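Side-chain contacts in pyridine synthase TbtD (Thermobispora bispora, PDB 5WA4), which probably builds the central pyridine ring of the thiopeptide antibiotic thiomuracin by a formal [4+2] aza-cycloaddition, and binds a leader peptide: residues 70-75 against 123-128; 172-177 against 244-249. One frame throughout, in Å; residues are numbered along the deposited sequence.

In the fold
Interaction 1 precedes interaction 2 along the chain, and the two lie on opposite sides of the chain's centre, their own centres 34 Å apart and their nearest atoms about 23 Å apart. Residues 70-75 and 123-128 join helix 64-85 to an outermost strand of the four-stranded antiparallel sheet, in the mixed alpha/beta part of the fold. Residues 172-177 and 244-249 join helix 164-178 to helix 244-265 in the wholly helical part, where helix 307-328 also packs. They share no helix or strand. The first is a partly buried sheet-to-helix contact and the second a buried helix-to-helix one, so one lies in the sheet-bearing region and the other inside the helical region of a mostly helical protein.

Interaction 1 of 2, residues 70-75 against 123-128; sequences VVRPAI and IHAEGE
The guanidinium of Arg72 meets Ala125 obliquely, CB lying neither on its face nor at its edge. The methyl is about equally near both terminal nitrogens, with Ala125 CB 3.4 Å from Arg72 NH2 and 3.5 Å from Arg72 NH1. Behind them the central carbon follows, Arg72 CZ standing 3.7 Å from Ala125 CB. The arginine reaches across because its chain leaves the helix extended, CG opposite the backbone N (chi1 -178°), and then bends at chi3 (-85°). Its NE also makes a long, weak ion pair with Glu68, one turn earlier on the same helix.

One turn further along helix 64-85, Ile75 and Ile123 meet by their branches: the CG2 methyl of Ile75 lies 4.3 Å from CD1 of Ile123. Ile123 CD1 is also 4.2 Å from the backbone atom Ile75 O. Phe13 of strand 9-16 touches both Ile75 and Ala125, while Val79 and Leu83 of the helix continue the apolar surface against Ile123. Strand 123-128 is held to strand 9-16 by backbone hydrogen bonds, and one face of the resulting antiparallel sheet receives the helix.

The chemistry is thus divided: an apolar join beside the buried Ile75 gives way to a cationic group against a methyl at the exposed margin, where van der Waals contact, not a polar bond, links Arg72 to the strand.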
ATOM      1  N   VAL E  70       3.367 -20.120  54.227  1.00 95.05           N
ATOM      2  CA  VAL E  70       1.936 -19.853  54.324  1.00 95.28           C
ATOM      3  C   VAL E  70       1.182 -19.749  52.979  1.00 99.49           C
ATOM      4  O   VAL E  70      -0.047 -19.905  52.955  1.00 98.71           O
ATOM      5  CB  VAL E  70       1.697 -18.554  55.167  1.00 93.85           C
ATOM      6  CG1 VAL E  70       1.952 -17.298  54.350  1.00 92.12           C
ATOM      7  CG2 VAL E  70       0.303 -18.540  55.786  1.00 91.47           C
ATOM      8  N   VAL E  71       1.891 -19.530  51.865  1.00 99.82           N
ATOM      9  CA  VAL E  71       1.202 -19.362  50.575  1.00 97.92           C
ATOM     10  C   VAL E  71       1.173 -20.654  49.709  1.00 99.62           C
ATOM     11  O   VAL E  71       0.107 -21.012  49.216  1.00 98.59           O
ATOM     12  CB  VAL E  71       1.801 -18.151  49.759  1.00 92.72           C
ATOM     13  CG1 VAL E  71       3.046 -18.523  48.977  1.00 92.37           C
ATOM     14  CG2 VAL E  71       0.769 -17.567  48.817  1.00 86.58           C
ATOM     15  N   ARG E  72       2.293 -21.365  49.542  1.00 96.71           N
ATOM     16  CA  ARG E  72       2.279 -22.627  48.783  1.00 93.87           C
ATOM     17  C   ARG E  72       1.424 -23.717  49.436  1.00103.92           C
ATOM     18  O   ARG E  72       0.802 -24.506  48.719  1.00106.17           O
ATOM     19  CB  ARG E  72       3.695 -23.172  48.559  1.00 92.77           C
ATOM     20  CG  ARG E  72       3.746 -24.465  47.728  1.00 89.60           C
ATOM     21  CD  ARG E  72       5.117 -25.162  47.786  1.00 96.08           C
ATOM     22  NE  ARG E  72       6.089 -24.641  46.811  1.00 93.93           N
ATOM     23  CZ  ARG E  72       6.238 -25.092  45.563  1.00 88.40           C
ATOM     24  NH1 ARG E  72       5.479 -26.077  45.103  1.00 83.66           N
ATOM     25  NH2 ARG E  72       7.149 -24.550  44.764  1.00 90.34           N
ATOM     26  N   PRO E  73       1.410 -23.791  50.789  1.00108.41           N
ATOM     27  CA  PRO E  73       0.508 -24.743  51.457  1.00106.84           C
ATOM     28  C   PRO E  73      -0.983 -24.461  51.293  1.00102.61           C
ATOM     29  O   PRO E  73      -1.757 -25.393  51.052  1.00 98.76           O
ATOM     30  CB  PRO E  73       0.903 -24.613  52.930  1.00110.28           C
ATOM     31  CG  PRO E  73       2.331 -24.234  52.891  1.00109.53           C
ATOM     32  CD  PRO E  73       2.450 -23.311  51.723  1.00108.66           C
ATOM     33  N   ALA E  74      -1.378 -23.199  51.434  1.00105.68           N
ATOM     34  CA  ALA E  74      -2.790 -22.824  51.341  1.00104.24           C
ATOM     35  C   ALA E  74      -3.324 -23.036  49.922  1.00 99.25           C
ATOM     36  O   ALA E  74      -4.533 -23.149  49.710  1.00 94.18           O
ATOM     37  CB  ALA E  74      -2.989 -21.366  51.783  1.00 98.19           C
ATOM     38  N   ILE E  75      -2.412 -23.085  48.956  1.00100.32           N
ATOM     39  CA  ILE E  75      -2.769 -23.380  47.577  1.00 96.68           C
ATOM     40  C   ILE E  75      -2.964 -24.882  47.413  1.00 93.71           C
ATOM     41  O   ILE E  75      -4.018 -25.317  46.962  1.00 90.31           O
ATOM     42  CB  ILE E  75      -1.700 -22.835  46.588  1.00 95.23           C
ATOM     43  CG1 ILE E  75      -2.029 -21.381  46.235  1.00 98.48           C
ATOM     44  CG2 ILE E  75      -1.608 -23.679  45.314  1.00 80.56           C
ATOM     45  CD1 ILE E  75      -0.840 -20.576  45.734  1.00 91.70           C
ATOM     46  N   ILE E 123      -1.642 -29.233  39.709  1.00 77.76           N
ATOM     47  CA  ILE E 123      -1.115 -27.936  40.131  1.00 68.18           C
ATOM     48  C   ILE E 123       0.388 -27.912  39.968  1.00 72.65           C
ATOM     49  O   ILE E 123       1.089 -28.737  40.546  1.00 76.46           O
ATOM     50  CB  ILE E 123      -1.452 -27.616  41.603  1.00 65.12           C
ATOM     51  CG1 ILE E 123      -2.920 -27.220  41.739  1.00 70.63           C
ATOM     52  CG2 ILE E 123      -0.553 -26.510  42.125  1.00 70.50           C
ATOM     53  CD1 ILE E 123      -3.358 -26.952  43.166  1.00 76.17           C
ATOM     54  N   HIS E 124       0.891 -26.970  39.180  1.00 76.44           N
ATOM     55  CA  HIS E 124       2.329 -26.846  38.987  1.00 70.76           C
ATOM     56  C   HIS E 124       2.796 -25.480  39.476  1.00 77.01           C
ATOM     57  O   HIS E 124       2.187 -24.451  39.164  1.00 76.45           O
ATOM     58  CB  HIS E 124       2.699 -27.046  37.519  1.00 60.98           C
ATOM     59  CG  HIS E 124       2.152 -28.301  36.923  1.00 71.74           C
ATOM     60  ND1 HIS E 124       2.873 -29.478  36.873  1.00 79.22           N
ATOM     61  CD2 HIS E 124       0.951 -28.569  36.357  1.00 73.65           C
ATOM     62  CE1 HIS E 124       2.140 -30.415  36.296  1.00 80.63           C
ATOM     63  NE2 HIS E 124       0.970 -29.890  35.973  1.00 80.20           N
ATOM     64  N   ALA E 125       3.857 -25.482  40.274  1.00 77.16           N
ATOM     65  CA  ALA E 125       4.505 -24.254  40.693  1.00 74.55           C
ATOM     66  C   ALA E 125       5.500 -23.885  39.600  1.00 77.91           C
ATOM     67  O   ALA E 125       6.317 -24.724  39.205  1.00 78.03           O
ATOM     68  CB  ALA E 125       5.193 -24.428  42.040  1.00 70.46           C
ATOM     69  N   GLU E 126       5.412 -22.653  39.093  1.00 78.46           N
ATOM     70  CA  GLU E 126       6.143 -22.274  37.881  1.00 78.45           C
ATOM     71  C   GLU E 126       7.308 -21.332  38.170  1.00 82.42           C
ATOM     72  O   GLU E 126       8.072 -20.974  37.269  1.00 85.54           O
ATOM     73  CB  GLU E 126       5.190 -21.643  36.840  1.00 75.80           C
ATOM     74  CG  GLU E 126       4.321 -22.661  36.052  1.00 68.04           C
ATOM     75  CD  GLU E 126       3.523 -22.035  34.909  1.00 62.06           C
ATOM     76  OE1 GLU E 126       3.306 -20.807  34.916  1.00 77.14           O
ATOM     77  OE2 GLU E 126       3.121 -22.769  33.988  1.00 59.54           O
ATOM     78  N   GLY E 127       7.468 -20.949  39.429  1.00 82.83           N
ATOM     79  CA  GLY E 127       8.587 -20.105  39.796  1.00 80.78           C
ATOM     80  C   GLY E 127       8.265 -18.672  39.459  1.00 83.19           C
ATOM     81  O   GLY E 127       7.127 -18.340  39.170  1.00 81.77           O
ATOM     82  N   GLU E 128       9.282 -17.827  39.454  1.00 91.24           N
ATOM     83  CA  GLU E 128       9.082 -16.389  39.426  1.00 93.37           C
ATOM     84  C   GLU E 128       9.258 -15.708  38.069  1.00101.37           C
ATOM     85  O   GLU E 128      10.033 -16.164  37.230  1.00100.95           O
ATOM     86  CB  GLU E 128      10.045 -15.767  40.417  1.00 97.46           C
ATOM     87  CG  GLU E 128      11.459 -16.236  40.178  1.00102.97           C
ATOM     88  CD  GLU E 128      12.417 -15.712  41.206  1.00105.39           C
ATOM     89  OE1 GLU E 128      12.947 -14.600  41.008  1.00103.00           O
ATOM     90  OE2 GLU E 128      12.638 -16.417  42.212  1.00104.76           O
TER

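Interaction 2 of 2, residues 172-177 against 244-249; sequences VVATAH and PHVREW
Ala174 and Val246 form the apolar half of a helix-to-helix contact, in which helix 164-178 packs against the first turns of helix 244-265 within the all-helical part of the fold. Their backbones come close, the CA atoms of Ala174 and Val246 being 6.5 Å apart, as the small alanine permits. The closer approach is by CG1: Val246 CG1 sits 3.8 Å from Ala174 CB. The other branch, CG2, lies over one face of the neighbouring His245 ring, offset toward its rim. Helix 220-235 borders this apolar patch, with Val230 against Ala174 and Ser233 against Val246.

The polar half joins Thr175 to Trp249. The indole N-H gives a hydrogen bond to the threonine hydroxyl, Trp249 NE1 to Thr175 OG1 being 2.8 Å, though it is bent, with an angle of 135° at the hydrogen. Thr175 holds its hydroxyl beside its own backbone N (chi1 -58°), which sets the oxygen to face the indole. OG1 is further engaged by the carbonyl of Leu171 and the hydroxyl of Thr321, and Trp249 NE1 also bonds to Thr321, giving these buried polar atoms several partners. His324 stacks on the indole, tying it to helix 307-328.

The hydroxyl approaches the ring at its edge: Thr175 OG1 lies just 6° out of the indole plane and 3.3 Å from Trp249 CD1.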
ATOM      1  N   VAL E 172     -18.590  -1.412  31.169  1.00 48.15           N
ATOM      2  CA  VAL E 172     -18.149  -0.723  29.958  1.00 49.13           C
ATOM      3  C   VAL E 172     -18.738   0.687  29.856  1.00 44.76           C
ATOM      4  O   VAL E 172     -18.019   1.642  29.629  1.00 48.81           O
ATOM      5  CB  VAL E 172     -18.506  -1.559  28.703  1.00 44.87           C
ATOM      6  CG1 VAL E 172     -18.818  -0.689  27.512  1.00 41.87           C
ATOM      7  CG2 VAL E 172     -17.392  -2.537  28.397  1.00 39.28           C
ATOM      8  N   VAL E 173     -20.044   0.814  30.039  1.00 49.36           N
ATOM      9  CA  VAL E 173     -20.700   2.120  29.990  1.00 52.60           C
ATOM     10  C   VAL E 173     -20.175   3.073  31.079  1.00 48.03           C
ATOM     11  O   VAL E 173     -19.981   4.257  30.827  1.00 44.64           O
ATOM     12  CB  VAL E 173     -22.244   1.980  30.151  1.00 51.97           C
ATOM     13  CG1 VAL E 173     -22.919   3.346  30.200  1.00 57.45           C
ATOM     14  CG2 VAL E 173     -22.834   1.158  29.029  1.00 54.49           C
ATOM     15  N   ALA E 174     -19.953   2.544  32.282  1.00 44.50           N
ATOM     16  CA  ALA E 174     -19.614   3.369  33.439  1.00 49.12           C
ATOM     17  C   ALA E 174     -18.229   4.000  33.287  1.00 52.97           C
ATOM     18  O   ALA E 174     -18.037   5.195  33.566  1.00 45.95           O
ATOM     19  CB  ALA E 174     -19.684   2.556  34.714  1.00 43.45           C
ATOM     20  N   THR E 175     -17.275   3.185  32.840  1.00 49.81           N
ATOM     21  CA  THR E 175     -15.934   3.650  32.544  1.00 42.92           C
ATOM     22  C   THR E 175     -15.921   4.765  31.481  1.00 52.74           C
ATOM     23  O   THR E 175     -15.212   5.782  31.643  1.00 53.14           O
ATOM     24  CB  THR E 175     -15.052   2.483  32.106  1.00 46.87           C
ATOM     25  OG1 THR E 175     -15.035   1.507  33.155  1.00 52.48           O
ATOM     26  CG2 THR E 175     -13.628   2.938  31.846  1.00 54.24           C
ATOM     27  N   ALA E 176     -16.695   4.605  30.408  1.00 45.58           N
ATOM     28  CA  ALA E 176     -16.682   5.624  29.356  1.00 43.45           C
ATOM     29  C   ALA E 176     -17.343   6.896  29.821  1.00 49.85           C
ATOM     30  O   ALA E 176     -17.041   7.967  29.302  1.00 50.27           O
ATOM     31  CB  ALA E 176     -17.358   5.136  28.101  1.00 42.20           C
ATOM     32  N   HIS E 177     -18.263   6.799  30.783  1.00 53.43           N
ATOM     33  CA  HIS E 177     -18.965   8.010  31.223  1.00 51.31           C
ATOM     34  C   HIS E 177     -18.130   8.758  32.263  1.00 50.88           C
ATOM     35  O   HIS E 177     -17.943   9.974  32.175  1.00 54.01           O
ATOM     36  CB  HIS E 177     -20.351   7.694  31.791  1.00 43.34           C
ATOM     37  CG  HIS E 177     -21.191   8.914  32.001  1.00 50.69           C
ATOM     38  ND1 HIS E 177     -21.351   9.879  31.031  1.00 56.32           N
ATOM     39  CD2 HIS E 177     -21.876   9.353  33.084  1.00 54.32           C
ATOM     40  CE1 HIS E 177     -22.118  10.849  31.497  1.00 49.47           C
ATOM     41  NE2 HIS E 177     -22.449  10.554  32.740  1.00 53.92           N
ATOM     42  N   PRO E 244     -24.818  -0.296  43.208  1.00 88.97           N
ATOM     43  CA  PRO E 244     -23.492  -0.364  43.839  1.00 85.41           C
ATOM     44  C   PRO E 244     -22.326  -0.679  42.892  1.00 67.97           C
ATOM     45  O   PRO E 244     -21.566   0.226  42.630  1.00 72.15           O
ATOM     46  CB  PRO E 244     -23.676  -1.470  44.876  1.00 82.40           C
ATOM     47  CG  PRO E 244     -25.093  -1.273  45.316  1.00 97.83           C
ATOM     48  CD  PRO E 244     -25.869  -0.817  44.095  1.00 90.89           C
ATOM     49  N   HIS E 245     -22.229  -1.890  42.357  1.00 64.40           N
ATOM     50  CA  HIS E 245     -21.015  -2.368  41.697  1.00 62.54           C
ATOM     51  C   HIS E 245     -20.447  -1.426  40.606  1.00 65.05           C
ATOM     52  O   HIS E 245     -19.261  -1.523  40.253  1.00 58.00           O
ATOM     53  CB  HIS E 245     -21.272  -3.732  41.056  1.00 63.17           C
ATOM     54  CG  HIS E 245     -22.031  -3.631  39.779  1.00 53.11           C
ATOM     55  ND1 HIS E 245     -23.335  -3.192  39.727  1.00 65.27           N
ATOM     56  CD2 HIS E 245     -21.644  -3.825  38.499  1.00 48.14           C
ATOM     57  CE1 HIS E 245     -23.733  -3.159  38.468  1.00 61.36           C
ATOM     58  NE2 HIS E 245     -22.724  -3.531  37.703  1.00 55.81           N
ATOM     59  N   VAL E 246     -21.288  -0.562  40.042  1.00 58.67           N
ATOM     60  CA  VAL E 246     -20.809   0.454  39.119  1.00 51.24           C
ATOM     61  C   VAL E 246     -19.976   1.476  39.900  1.00 62.29           C
ATOM     62  O   VAL E 246     -18.891   1.874  39.462  1.00 61.97           O
ATOM     63  CB  VAL E 246     -21.970   1.153  38.371  1.00 52.60           C
ATOM     64  CG1 VAL E 246     -21.596   2.579  37.959  1.00 49.96           C
ATOM     65  CG2 VAL E 246     -22.371   0.340  37.158  1.00 55.88           C
ATOM     66  N   ARG E 247     -20.481   1.875  41.065  1.00 60.94           N
ATOM     67  CA  ARG E 247     -19.806   2.848  41.898  1.00 60.87           C
ATOM     68  C   ARG E 247     -18.442   2.381  42.345  1.00 64.39           C
ATOM     69  O   ARG E 247     -17.495   3.175  42.360  1.00 57.89           O
ATOM     70  CB  ARG E 247     -20.651   3.223  43.120  1.00 64.64           C
ATOM     71  CG  ARG E 247     -21.645   4.215  42.707  1.00 71.42           C
ATOM     72  CD  ARG E 247     -21.285   5.598  43.227  1.00 86.64           C
ATOM     73  NE  ARG E 247     -21.619   6.506  42.132  1.00 94.41           N
ATOM     74  CZ  ARG E 247     -21.272   7.790  42.043  1.00 96.43           C
ATOM     75  NH1 ARG E 247     -20.607   8.388  43.014  1.00104.73           N
ATOM     76  NH2 ARG E 247     -21.583   8.485  40.962  1.00 91.79           N
ATOM     77  N   GLU E 248     -18.294   1.106  42.677  1.00 56.35           N
ATOM     78  CA  GLU E 248     -16.968   0.747  43.115  1.00 62.89           C
ATOM     79  C   GLU E 248     -16.054   0.557  41.945  1.00 58.96           C
ATOM     80  O   GLU E 248     -14.850   0.765  42.078  1.00 57.82           O
ATOM     81  CB  GLU E 248     -16.932  -0.483  43.999  1.00 68.58           C
ATOM     82  CG  GLU E 248     -17.010  -0.019  45.413  1.00 79.88           C
ATOM     83  CD  GLU E 248     -15.816  -0.424  46.264  1.00 88.39           C
ATOM     84  OE1 GLU E 248     -14.909  -1.138  45.764  1.00 87.09           O
ATOM     85  OE2 GLU E 248     -15.755   0.073  47.415  1.00 84.93           O
ATOM     86  N   TRP E 249     -16.612   0.204  40.794  1.00 56.90           N
ATOM     87  CA  TRP E 249     -15.785   0.058  39.620  1.00 52.43           C
ATOM     88  C   TRP E 249     -15.127   1.384  39.340  1.00 51.46           C
ATOM     89  O   TRP E 249     -13.902   1.450  39.297  1.00 47.38           O
ATOM     90  CB  TRP E 249     -16.577  -0.402  38.404  1.00 46.85           C
ATOM     91  CG  TRP E 249     -15.677  -0.637  37.213  1.00 49.56           C
ATOM     92  CD1 TRP E 249     -15.671   0.056  36.023  1.00 47.05           C
ATOM     93  CD2 TRP E 249     -14.629  -1.613  37.108  1.00 42.12           C
ATOM     94  NE1 TRP E 249     -14.693  -0.452  35.190  1.00 44.67           N
ATOM     95  CE2 TRP E 249     -14.044  -1.470  35.838  1.00 37.99           C
ATOM     96  CE3 TRP E 249     -14.133  -2.588  37.966  1.00 45.79           C
ATOM     97  CZ2 TRP E 249     -13.002  -2.264  35.414  1.00 44.91           C
ATOM     98  CZ3 TRP E 249     -13.093  -3.378  37.538  1.00 46.62           C
ATOM     99  CH2 TRP E 249     -12.539  -3.215  36.280  1.00 44.91           C
TER